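PDB 4K9Q: benzoylformate Decarboxylase from Polynucleobacter necessarius, which probably catalyses the thiamine diphosphate-dependent and magnesium-dependent decarboxylation of benzoylformate to benzaldehyde and carbon dioxide. Local coordinates for residues Ala354-Leu359 with Val452-Glu457; Asn456-Ile461 with Lys526-Leu531. One frame throughout, in Å; residues are numbered along the deposited sequence.

Interaction 1 (Ala354-Leu359 with Val452-Glu457); sequences AVLEVL and VVFQNE. With MG (magnesium ion), chain C; TPP (thiamine diphosphate), chain D.
F454, whose ring meets V355 and L356 of the helix, gives its backbone O to a water at 2.7 Å, with the water as donor. The same water is a magnesium ligand, 2.4 Å from the ion, and makes a weak further bond to O3A of thiamine diphosphate, so the end of the strand is tied to the cofactor through a solvent molecule shared by F454 O, the ion and, weakly, the cofactor. Two residues on, N456 OD1 coordinates the magnesium directly at 2.2 Å. The amide suits this place because its two ends do different work: the oxygen takes the cation, while ND2 donates to the phosphate oxygen O3B of thiamine diphosphate over 3.1 Å with an N-H...O angle of 154°. D429 and the backbone O of E458 are the other protein ligands of the metal, and D429, G430 and N456 belong to the GDG...N motif by which thiamine diphosphate enzymes hold the metal and diphosphate. Behind this site, helix 352-361 covers one face of the parallel sheet and runs nearly antiparallel to strand 449-455, at 166° and 11.2 Å between the short axes. V452 and F454 point toward the helix, whereas V453 and Q455 serve the other face, against helix 429-434. Across the two segments the contacts are between apolar side chains, with no hydrogen bond. Branched aliphatic residues and one broad ring suit this buried layer: V355 CG1, anti to the backbone N (chi1 172°), reaches F454 CE2 at 3.5 Å, meeting the ring obliquely. L356 comes across F454 at about a right angle, with CD2 3.8 Å from CZ. Farther along, L359 and V452 meet tip to tip, CD1 to CG1 4.0 Å apart. V522 of strand 517-523 touches both V355 and V452.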
ATOM      1  N   ALA A 354     -45.984  -0.996 -15.921  1.00 12.39           N
ATOM      2  CA  ALA A 354     -46.735  -1.628 -17.004  1.00 12.60           C
ATOM      3  C   ALA A 354     -45.789  -2.273 -18.009  1.00 13.39           C
ATOM      4  O   ALA A 354     -46.054  -3.363 -18.509  1.00 12.58           O
ATOM      5  CB  ALA A 354     -47.647  -0.624 -17.686  1.00 14.29           C
ATOM      6  N   VAL A 355     -44.684  -1.594 -18.308  1.00 13.24           N
ATOM      7  CA  VAL A 355     -43.655  -2.159 -19.177  1.00 12.00           C
ATOM      8  C   VAL A 355     -43.184  -3.502 -18.609  1.00 10.76           C
ATOM      9  O   VAL A 355     -43.106  -4.503 -19.328  1.00 12.06           O
ATOM     10  CB  VAL A 355     -42.458  -1.194 -19.351  1.00 11.13           C
ATOM     11  CG1 VAL A 355     -41.310  -1.878 -20.103  1.00  8.96           C
ATOM     12  CG2 VAL A 355     -42.903   0.064 -20.087  1.00 13.54           C
ATOM     13  N   LEU A 356     -42.887  -3.520 -17.314  1.00 10.31           N
ATOM     14  CA  LEU A 356     -42.444  -4.744 -16.655  1.00 13.26           C
ATOM     15  C   LEU A 356     -43.494  -5.857 -16.720  1.00 12.23           C
ATOM     16  O   LEU A 356     -43.160  -7.013 -16.994  1.00 14.05           O
ATOM     17  CB  LEU A 356     -42.052  -4.460 -15.208  1.00 10.11           C
ATOM     18  CG  LEU A 356     -40.775  -3.640 -15.024  1.00 10.95           C
ATOM     19  CD1 LEU A 356     -40.758  -3.047 -13.639  1.00 10.03           C
ATOM     20  CD2 LEU A 356     -39.521  -4.490 -15.303  1.00 12.21           C
ATOM     21  N   GLU A 357     -44.755  -5.512 -16.472  1.00 13.54           N
ATOM     22  CA  GLU A 357     -45.848  -6.480 -16.583  1.00 14.28           C
ATOM     23  C   GLU A 357     -45.929  -7.104 -17.970  1.00 17.25           C
ATOM     24  O   GLU A 357     -46.156  -8.307 -18.101  1.00 15.64           O
ATOM     25  CB  GLU A 357     -47.187  -5.825 -16.258  1.00 11.72           C
ATOM     26  CG  GLU A 357     -47.390  -5.491 -14.792  1.00 14.02           C
ATOM     27  CD  GLU A 357     -48.691  -4.749 -14.584  1.00 16.82           C
ATOM     28  OE1 GLU A 357     -49.745  -5.319 -14.941  1.00 18.66           O
ATOM     29  OE2 GLU A 357     -48.660  -3.595 -14.096  1.00 15.02           O
ATOM     30  N   VAL A 358     -45.759  -6.283 -19.005  1.00 13.06           N
ATOM     31  CA  VAL A 358     -45.775  -6.779 -20.382  1.00 12.00           C
ATOM     32  C   VAL A 358     -44.624  -7.756 -20.635  1.00 13.71           C
ATOM     33  O   VAL A 358     -44.790  -8.789 -21.284  1.00 14.41           O
ATOM     34  CB  VAL A 358     -45.761  -5.619 -21.400  1.00 14.14           C
ATOM     35  CG1 VAL A 358     -45.558  -6.145 -22.814  1.00 15.99           C
ATOM     36  CG2 VAL A 358     -47.067  -4.848 -21.295  1.00 16.88           C
ATOM     37  N   LEU A 359     -43.450  -7.446 -20.099  1.00 12.86           N
ATOM     38  CA  LEU A 359     -42.328  -8.362 -20.251  1.00 12.22           C
ATOM     39  C   LEU A 359     -42.606  -9.674 -19.513  1.00 14.25           C
ATOM     40  O   LEU A 359     -42.416 -10.757 -20.066  1.00 14.60           O
ATOM     41  CB  LEU A 359     -41.043  -7.728 -19.734  1.00 12.50           C
ATOM     42  CG  LEU A 359     -40.544  -6.494 -20.466  1.00 12.79           C
ATOM     43  CD1 LEU A 359     -39.296  -5.971 -19.769  1.00 14.76           C
ATOM     44  CD2 LEU A 359     -40.240  -6.844 -21.911  1.00 15.28           C
ATOM     45  N   VAL A 452     -33.516  -4.602 -22.550  1.00 10.13           N
ATOM     46  CA  VAL A 452     -34.669  -3.715 -22.560  1.00  9.39           C
ATOM     47  C   VAL A 452     -34.254  -2.440 -21.846  1.00 11.32           C
ATOM     48  O   VAL A 452     -33.975  -2.458 -20.639  1.00 11.09           O
ATOM     49  CB  VAL A 452     -35.896  -4.339 -21.870  1.00 11.59           C
ATOM     50  CG1 VAL A 452     -37.096  -3.398 -21.960  1.00 11.09           C
ATOM     51  CG2 VAL A 452     -36.231  -5.685 -22.516  1.00 15.36           C
ATOM     52  N   VAL A 453     -34.187  -1.344 -22.592  1.00 11.21           N
ATOM     53  CA  VAL A 453     -33.702  -0.081 -22.044  1.00  9.70           C
ATOM     54  C   VAL A 453     -34.856   0.850 -21.688  1.00 13.38           C
ATOM     55  O   VAL A 453     -35.640   1.251 -22.552  1.00 12.89           O
ATOM     56  CB  VAL A 453     -32.759   0.646 -23.028  1.00 11.42           C
ATOM     57  CG1 VAL A 453     -32.194   1.922 -22.383  1.00 15.48           C
ATOM     58  CG2 VAL A 453     -31.641  -0.265 -23.482  1.00 11.12           C
ATOM     59  N   PHE A 454     -34.947   1.184 -20.408  1.00 11.51           N
ATOM     60  CA  PHE A 454     -35.970   2.086 -19.902  1.00 11.28           C
ATOM     61  C   PHE A 454     -35.515   3.528 -20.060  1.00 12.51           C
ATOM     62  O   PHE A 454     -34.712   4.032 -19.272  1.00 12.30           O
ATOM     63  CB  PHE A 454     -36.278   1.748 -18.435  1.00 10.46           C
ATOM     64  CG  PHE A 454     -36.973   0.422 -18.262  1.00 12.49           C
ATOM     65  CD1 PHE A 454     -36.301  -0.769 -18.493  1.00 14.06           C
ATOM     66  CD2 PHE A 454     -38.299   0.372 -17.869  1.00 12.67           C
ATOM     67  CE1 PHE A 454     -36.948  -1.994 -18.346  1.00 11.68           C
ATOM     68  CE2 PHE A 454     -38.952  -0.845 -17.705  1.00 13.11           C
ATOM     69  CZ  PHE A 454     -38.275  -2.030 -17.948  1.00 12.36           C
ATOM     70  N   GLN A 455     -36.014   4.197 -21.092  1.00 12.30           N
ATOM     71  CA  GLN A 455     -35.499   5.520 -21.425  1.00 12.43           C
ATOM     72  C   GLN A 455     -36.321   6.669 -20.831  1.00 12.84           C
ATOM     73  O   GLN A 455     -37.336   7.070 -21.391  1.00 12.65           O
ATOM     74  CB  GLN A 455     -35.342   5.679 -22.942  1.00 14.83           C
ATOM     75  CG  GLN A 455     -34.698   6.998 -23.319  1.00 16.52           C
ATOM     76  CD  GLN A 455     -34.437   7.125 -24.797  1.00 22.38           C
ATOM     77  OE1 GLN A 455     -35.352   7.033 -25.617  1.00 32.14           O
ATOM     78  NE2 GLN A 455     -33.188   7.361 -25.148  1.00 24.86           N
ATOM     79  N   ASN A 456     -35.868   7.200 -19.691  1.00 11.33           N
ATOM     80  CA  ASN A 456     -36.484   8.394 -19.101  1.00 11.81           C
ATOM     81  C   ASN A 456     -35.655   9.666 -19.306  1.00 13.64           C
ATOM     82  O   ASN A 456     -35.994  10.731 -18.786  1.00 14.83           O
ATOM     83  CB  ASN A 456     -36.841   8.185 -17.611  1.00 12.23           C
ATOM     84  CG  ASN A 456     -35.644   7.762 -16.774  1.00 14.59           C
ATOM     85  OD1 ASN A 456     -34.518   7.802 -17.245  1.00 11.82           O
ATOM     86  ND2 ASN A 456     -35.889   7.356 -15.530  1.00 12.03           N
ATOM     87  N   GLU A 457     -34.588   9.546 -20.097  1.00  9.81           N
ATOM     88  CA  GLU A 457     -33.698  10.661 -20.423  1.00 11.25           C
ATOM     89  C   GLU A 457     -33.131  11.366 -19.198  1.00 13.25           C
ATOM     90  O   GLU A 457     -32.930  12.580 -19.214  1.00 14.12           O
ATOM     91  CB  GLU A 457     -34.400  11.659 -21.358  1.00 14.38           C
ATOM     92  CG  GLU A 457     -34.917  10.969 -22.601  1.00 14.65           C
ATOM     93  CD  GLU A 457     -35.317  11.933 -23.700  1.00 29.32           C
ATOM     94  OE1 GLU A 457     -36.149  12.820 -23.434  1.00 33.77           O
ATOM     95  OE2 GLU A 457     -34.793  11.796 -24.825  1.00 35.77           O
TER
HETATM   96 MG    MG C 601     -32.637   6.816 -16.721  1.00 10.32          MG
HETATM   97  N1' TPP D 602     -20.889   5.911 -11.724  1.00 11.16           N
HETATM   98  C2' TPP D 602     -20.747   4.560 -11.450  1.00 13.06           C
HETATM   99  CM2 TPP D 602     -19.647   3.767 -12.092  1.00 13.69           C
HETATM  100  N3' TPP D 602     -21.600   3.922 -10.570  1.00 11.81           N
HETATM  101  C4' TPP D 602     -22.608   4.629  -9.963  1.00 14.76           C
HETATM  102  N4' TPP D 602     -23.418   4.012  -9.104  1.00 14.21           N
HETATM  103  C5' TPP D 602     -22.783   5.981 -10.260  1.00 13.17           C
HETATM  104  C6' TPP D 602     -21.912   6.634 -11.130  1.00 13.00           C
HETATM  105  C7' TPP D 602     -23.888   6.758  -9.592  1.00 13.93           C
HETATM  106  N3  TPP D 602     -25.250   6.467 -10.018  1.00 15.00           N
HETATM  107  C2  TPP D 602     -26.144   5.675  -9.316  1.00 20.14           C
HETATM  108  S1  TPP D 602     -27.596   5.551 -10.001  0.75 14.64           S
HETATM  109  C5  TPP D 602     -27.145   6.514 -11.219  1.00 11.77           C
HETATM  110  C4  TPP D 602     -25.836   6.978 -11.133  1.00 19.58           C
HETATM  111  CM4 TPP D 602     -25.155   7.886 -12.126  1.00 12.14           C
HETATM  112  C6  TPP D 602     -28.193   6.814 -12.254  1.00 17.16           C
HETATM  113  C7  TPP D 602     -28.708   5.609 -13.024  1.00 13.81           C
HETATM  114  O7  TPP D 602     -29.461   6.152 -14.084  1.00 16.37           O
HETATM  115  PA  TPP D 602     -30.268   5.215 -15.112  1.00 14.79           P
HETATM  116  O1A TPP D 602     -29.411   4.034 -15.467  1.00 14.04           O
HETATM  117  O2A TPP D 602     -30.654   5.994 -16.329  1.00 14.48           O
HETATM  118  O3A TPP D 602     -31.483   4.630 -14.238  1.00 13.58           O
HETATM  119  PB  TPP D 602     -32.789   5.399 -13.701  1.00 14.54           P
HETATM  120  O1B TPP D 602     -32.489   5.806 -12.294  1.00 17.35           O
HETATM  121  O2B TPP D 602     -33.913   4.388 -13.748  1.00 18.59           O
HETATM  122  O3B TPP D 602     -33.080   6.612 -14.525  1.00 12.17           O
HETATM  123  O   HOH W   1     -33.707   4.729 -16.837  1.00 13.80           O

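Interaction 2 (Asn456-Ile461 with Lys526-Leu531); sequences NEEYGI and KELKPL. With MG (magnesium ion), chain C; TPP (thiamine diphosphate), chain D.
E458 and K526 are joined by a salt bridge in which NZ lies 3.1 Å from OE1, weak as a hydrogen bond; the stronger partner of this carboxylate is K463, one turn into helix 460-468. With CG of E458 lying between its backbone N and carbonyl carbon (chi1 67°), the acid is turned toward K526, whose chain bends at both chi3 (97°) and chi4 and crosses over the backbone O of N456. While the side chain faces K526, the backbone O of E458 is a magnesium ligand at 2.3 Å. Just after it the helix begins, and its first amides face the diphosphate: G460 N donates to O3B of thiamine diphosphate at 2.7 Å, and I461 N donates to O1B, also at 2.7 Å, both with angles of 146°. Such a helix N-terminus, with Y459 at the N-cap, is a common cradle for phosphate, and its dipole would add to the pull of the metal. A water links the segments as well, accepting from N456 ND2 at 3.1 Å and donating to E527 O at 3.0 Å. Further out, L528 lays its isobutyl group against G460, with CD1 and CD2 both near CA; the lack of a side chain on the glycine lets the leucine settle on the backbone while its amide N is bonded to the phosphate. I461 and L531, the last modelled residue, cross at about a right angle, CG1 to CD2 3.9 Å apart. Y459 turns the other way, its ring face under the thiazolium methyl CM4 of thiamine diphosphate, while its OH bonds N23 of the second subunit.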
ATOM      1  N   ASN A 456     -35.868   7.200 -19.691  1.00 11.33           N
ATOM      2  CA  ASN A 456     -36.484   8.394 -19.101  1.00 11.81           C
ATOM      3  C   ASN A 456     -35.655   9.666 -19.306  1.00 13.64           C
ATOM      4  O   ASN A 456     -35.994  10.731 -18.786  1.00 14.83           O
ATOM      5  CB  ASN A 456     -36.841   8.185 -17.611  1.00 12.23           C
ATOM      6  CG  ASN A 456     -35.644   7.762 -16.774  1.00 14.59           C
ATOM      7  OD1 ASN A 456     -34.518   7.802 -17.245  1.00 11.82           O
ATOM      8  ND2 ASN A 456     -35.889   7.356 -15.530  1.00 12.03           N
ATOM      9  N   GLU A 457     -34.588   9.546 -20.097  1.00  9.81           N
ATOM     10  CA  GLU A 457     -33.698  10.661 -20.423  1.00 11.25           C
ATOM     11  C   GLU A 457     -33.131  11.366 -19.198  1.00 13.25           C
ATOM     12  O   GLU A 457     -32.930  12.580 -19.214  1.00 14.12           O
ATOM     13  CB  GLU A 457     -34.400  11.659 -21.358  1.00 14.38           C
ATOM     14  CG  GLU A 457     -34.917  10.969 -22.601  1.00 14.65           C
ATOM     15  CD  GLU A 457     -35.317  11.933 -23.700  1.00 29.32           C
ATOM     16  OE1 GLU A 457     -36.149  12.820 -23.434  1.00 33.77           O
ATOM     17  OE2 GLU A 457     -34.793  11.796 -24.825  1.00 35.77           O
ATOM     18  N   GLU A 458     -32.859  10.599 -18.149  1.00 12.71           N
ATOM     19  CA  GLU A 458     -32.326  11.167 -16.913  1.00  9.34           C
ATOM     20  C   GLU A 458     -31.650  10.106 -16.060  1.00 11.80           C
ATOM     21  O   GLU A 458     -31.872   8.920 -16.246  1.00 10.85           O
ATOM     22  CB  GLU A 458     -33.462  11.814 -16.106  1.00 13.96           C
ATOM     23  CG  GLU A 458     -34.484  10.799 -15.569  1.00 15.49           C
ATOM     24  CD  GLU A 458     -35.797  11.424 -15.091  1.00 19.61           C
ATOM     25  OE1 GLU A 458     -35.885  12.668 -14.993  1.00 18.22           O
ATOM     26  OE2 GLU A 458     -36.747  10.647 -14.828  1.00 20.98           O
ATOM     27  N   TYR A 459     -30.812  10.535 -15.127  1.00 11.16           N
ATOM     28  CA  TYR A 459     -30.356   9.656 -14.070  1.00 11.90           C
ATOM     29  C   TYR A 459     -31.437   9.701 -12.981  1.00 12.43           C
ATOM     30  O   TYR A 459     -31.322  10.429 -11.995  1.00 11.16           O
ATOM     31  CB  TYR A 459     -29.021  10.157 -13.514  1.00 13.15           C
ATOM     32  CG  TYR A 459     -27.781   9.980 -14.397  1.00 11.85           C
ATOM     33  CD1 TYR A 459     -27.492   8.770 -15.043  1.00 12.45           C
ATOM     34  CD2 TYR A 459     -26.864  11.021 -14.530  1.00 11.74           C
ATOM     35  CE1 TYR A 459     -26.333   8.623 -15.811  1.00 13.49           C
ATOM     36  CE2 TYR A 459     -25.713  10.879 -15.288  1.00 12.30           C
ATOM     37  CZ  TYR A 459     -25.448   9.678 -15.925  1.00 11.02           C
ATOM     38  OH  TYR A 459     -24.292   9.559 -16.676  1.00 11.59           O
ATOM     39  N   GLY A 460     -32.514   8.949 -13.196  1.00 13.36           N
ATOM     40  CA  GLY A 460     -33.718   9.072 -12.389  1.00 11.50           C
ATOM     41  C   GLY A 460     -33.505   8.917 -10.899  1.00 15.49           C
ATOM     42  O   GLY A 460     -33.998   9.725 -10.100  1.00 15.33           O
ATOM     43  N   ILE A 461     -32.781   7.879 -10.511  1.00 12.96           N
ATOM     44  CA  ILE A 461     -32.645   7.606  -9.093  1.00 16.32           C
ATOM     45  C   ILE A 461     -31.854   8.709  -8.395  1.00 15.35           C
ATOM     46  O   ILE A 461     -32.045   8.942  -7.203  1.00 15.70           O
ATOM     47  CB  ILE A 461     -32.052   6.221  -8.810  1.00 14.18           C
ATOM     48  CG1 ILE A 461     -32.304   5.849  -7.338  1.00 22.95           C
ATOM     49  CG2 ILE A 461     -30.580   6.200  -9.132  1.00 17.50           C
ATOM     50  CD1 ILE A 461     -31.971   4.428  -6.975  1.00 21.98           C
ATOM     51  N   LYS A 526     -40.918  10.406 -17.245  1.00 17.17           N
ATOM     52  CA  LYS A 526     -39.799  10.967 -16.502  1.00 21.91           C
ATOM     53  C   LYS A 526     -40.177  11.148 -15.041  1.00 24.27           C
ATOM     54  O   LYS A 526     -39.316  11.425 -14.202  1.00 26.55           O
ATOM     55  CB  LYS A 526     -39.354  12.305 -17.107  1.00 19.34           C
ATOM     56  CG  LYS A 526     -38.918  12.216 -18.567  1.00 28.44           C
ATOM     57  CD  LYS A 526     -38.568  13.587 -19.139  1.00 30.01           C
ATOM     58  CE  LYS A 526     -37.066  13.870 -19.110  1.00 36.61           C
ATOM     59  NZ  LYS A 526     -36.495  14.028 -17.740  1.00 34.58           N
ATOM     60  N   GLU A 527     -41.462  10.987 -14.731  1.00 19.99           N
ATOM     61  CA  GLU A 527     -41.906  11.082 -13.352  1.00 22.87           C
ATOM     62  C   GLU A 527     -41.288   9.931 -12.582  1.00 24.98           C
ATOM     63  O   GLU A 527     -41.077   8.847 -13.130  1.00 27.72           O
ATOM     64  CB  GLU A 527     -43.433  11.061 -13.236  1.00 27.28           C
ATOM     65  CG  GLU A 527     -44.134  12.214 -13.960  1.00 25.15           C
ATOM     66  CD  GLU A 527     -43.595  13.587 -13.573  0.63 31.20           C
ATOM     67  OE1 GLU A 527     -43.311  13.806 -12.378  1.00 40.77           O
ATOM     68  OE2 GLU A 527     -43.453  14.449 -14.466  0.25 27.10           O
ATOM     69  N   LEU A 528     -40.987  10.176 -11.313  1.00 26.31           N
ATOM     70  CA  LEU A 528     -40.308   9.188 -10.489  1.00 23.84           C
ATOM     71  C   LEU A 528     -41.040   8.998  -9.168  1.00 27.55           C
ATOM     72  O   LEU A 528     -41.433   9.965  -8.511  1.00 26.65           O
ATOM     73  CB  LEU A 528     -38.864   9.626 -10.219  1.00 21.92           C
ATOM     74  CG  LEU A 528     -37.910   9.724 -11.416  1.00 22.41           C
ATOM     75  CD1 LEU A 528     -36.790  10.703 -11.111  1.00 17.60           C
ATOM     76  CD2 LEU A 528     -37.337   8.346 -11.762  1.00 22.61           C
ATOM     77  N   LYS A 529     -41.225   7.740  -8.792  1.00 26.37           N
ATOM     78  CA  LYS A 529     -41.783   7.413  -7.492  1.00 28.24           C
ATOM     79  C   LYS A 529     -40.763   7.750  -6.408  1.00 29.14           C
ATOM     80  O   LYS A 529     -39.604   8.041  -6.711  0.70 23.12           O
ATOM     81  CB  LYS A 529     -42.171   5.935  -7.451  1.00 29.64           C
ATOM     82  CG  LYS A 529     -43.314   5.608  -8.405  1.00 29.19           C
ATOM     83  CD  LYS A 529     -43.464   4.120  -8.632  1.00 30.37           C
ATOM     84  CE  LYS A 529     -44.528   3.842  -9.690  1.00 36.07           C
ATOM     85  NZ  LYS A 529     -45.858   4.386  -9.293  1.00 38.95           N
ATOM     86  N   PRO A 530     -41.204   7.755  -5.143  1.00 29.08           N
ATOM     87  CA  PRO A 530     -40.308   7.972  -3.997  1.00 27.71           C
ATOM     88  C   PRO A 530     -39.300   6.837  -3.865  1.00 29.98           C
ATOM     89  O   PRO A 530     -39.582   5.724  -4.310  1.00 27.14           O
ATOM     90  CB  PRO A 530     -41.261   7.951  -2.800  1.00 25.92           C
ATOM     91  CG  PRO A 530     -42.597   8.332  -3.366  1.00 30.74           C
ATOM     92  CD  PRO A 530     -42.622   7.717  -4.742  1.00 30.75           C
ATOM     93  N   LEU A 531     -38.143   7.113  -3.267  1.00 30.38           N
ATOM     94  CA  LEU A 531     -37.139   6.071  -3.046  1.00 34.94           C
ATOM     95  C   LEU A 531     -37.721   4.849  -2.331  1.00 34.52           C
ATOM     96  O   LEU A 531     -37.461   3.702  -2.718  1.00 38.89           O
ATOM     97  CB  LEU A 531     -35.958   6.618  -2.243  1.00 37.23           C
ATOM     98  CG  LEU A 531     -34.758   7.205  -2.983  1.00 34.54           C
ATOM     99  CD1 LEU A 531     -33.662   7.566  -1.983  1.00 31.87           C
ATOM    100  CD2 LEU A 531     -34.224   6.227  -4.020  1.00 34.14           C
TER
HETATM  101 MG    MG C 601     -32.637   6.816 -16.721  1.00 10.32          MG
HETATM  102  N1' TPP D 602     -20.889   5.911 -11.724  1.00 11.16           N
HETATM  103  C2' TPP D 602     -20.747   4.560 -11.450  1.00 13.06           C
HETATM  104  CM2 TPP D 602     -19.647   3.767 -12.092  1.00 13.69           C
HETATM  105  N3' TPP D 602     -21.600   3.922 -10.570  1.00 11.81           N
HETATM  106  C4' TPP D 602     -22.608   4.629  -9.963  1.00 14.76           C
HETATM  107  N4' TPP D 602     -23.418   4.012  -9.104  1.00 14.21           N
HETATM  108  C5' TPP D 602     -22.783   5.981 -10.260  1.00 13.17           C
HETATM  109  C6' TPP D 602     -21.912   6.634 -11.130  1.00 13.00           C
HETATM  110  C7' TPP D 602     -23.888   6.758  -9.592  1.00 13.93           C
HETATM  111  N3  TPP D 602     -25.250   6.467 -10.018  1.00 15.00           N
HETATM  112  C2  TPP D 602     -26.144   5.675  -9.316  1.00 20.14           C
HETATM  113  S1  TPP D 602     -27.596   5.551 -10.001  0.75 14.64           S
HETATM  114  C5  TPP D 602     -27.145   6.514 -11.219  1.00 11.77           C
HETATM  115  C4  TPP D 602     -25.836   6.978 -11.133  1.00 19.58           C
HETATM  116  CM4 TPP D 602     -25.155   7.886 -12.126  1.00 12.14           C
HETATM  117  C6  TPP D 602     -28.193   6.814 -12.254  1.00 17.16           C
HETATM  118  C7  TPP D 602     -28.708   5.609 -13.024  1.00 13.81           C
HETATM  119  O7  TPP D 602     -29.461   6.152 -14.084  1.00 16.37           O
HETATM  120  PA  TPP D 602     -30.268   5.215 -15.112  1.00 14.79           P
HETATM  121  O1A TPP D 602     -29.411   4.034 -15.467  1.00 14.04           O
HETATM  122  O2A TPP D 602     -30.654   5.994 -16.329  1.00 14.48           O
HETATM  123  O3A TPP D 602     -31.483   4.630 -14.238  1.00 13.58           O
HETATM  124  PB  TPP D 602     -32.789   5.399 -13.701  1.00 14.54           P
HETATM  125  O1B TPP D 602     -32.489   5.806 -12.294  1.00 17.35           O
HETATM  126  O2B TPP D 602     -33.913   4.388 -13.748  1.00 18.59           O
HETATM  127  O3B TPP D 602     -33.080   6.612 -14.525  1.00 12.17           O
HETATM  128  O   HOH W   2     -38.852   7.579 -14.753  1.00 18.31           O
HETATM  129  O   HOH W   1     -33.707   4.729 -16.837  1.00 13.80           O

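In the fold
The two contacts lie about 13 Å apart, centre to centre, on the same side of the chain's centre, and their segments share N456 and E457. Interaction 1 draws on helix 352-361 and strand 449-455; interaction 2 starts where that strand ends, runs into helix 460-468 and brings back the chain's C-terminal tail, which follows strand 517-523. Strands 449-455 and 517-523 are neighbours in one six-stranded parallel sheet. Interaction 1 thus packs the sheet beneath the cofactor site, and interaction 2 covers the loop and helix start that follow the C-terminal end of strand 449-455. Magnesium, thiamine diphosphate and one water are common to both, consistent with one diphosphate site, to which strand end and helix start contribute in succession.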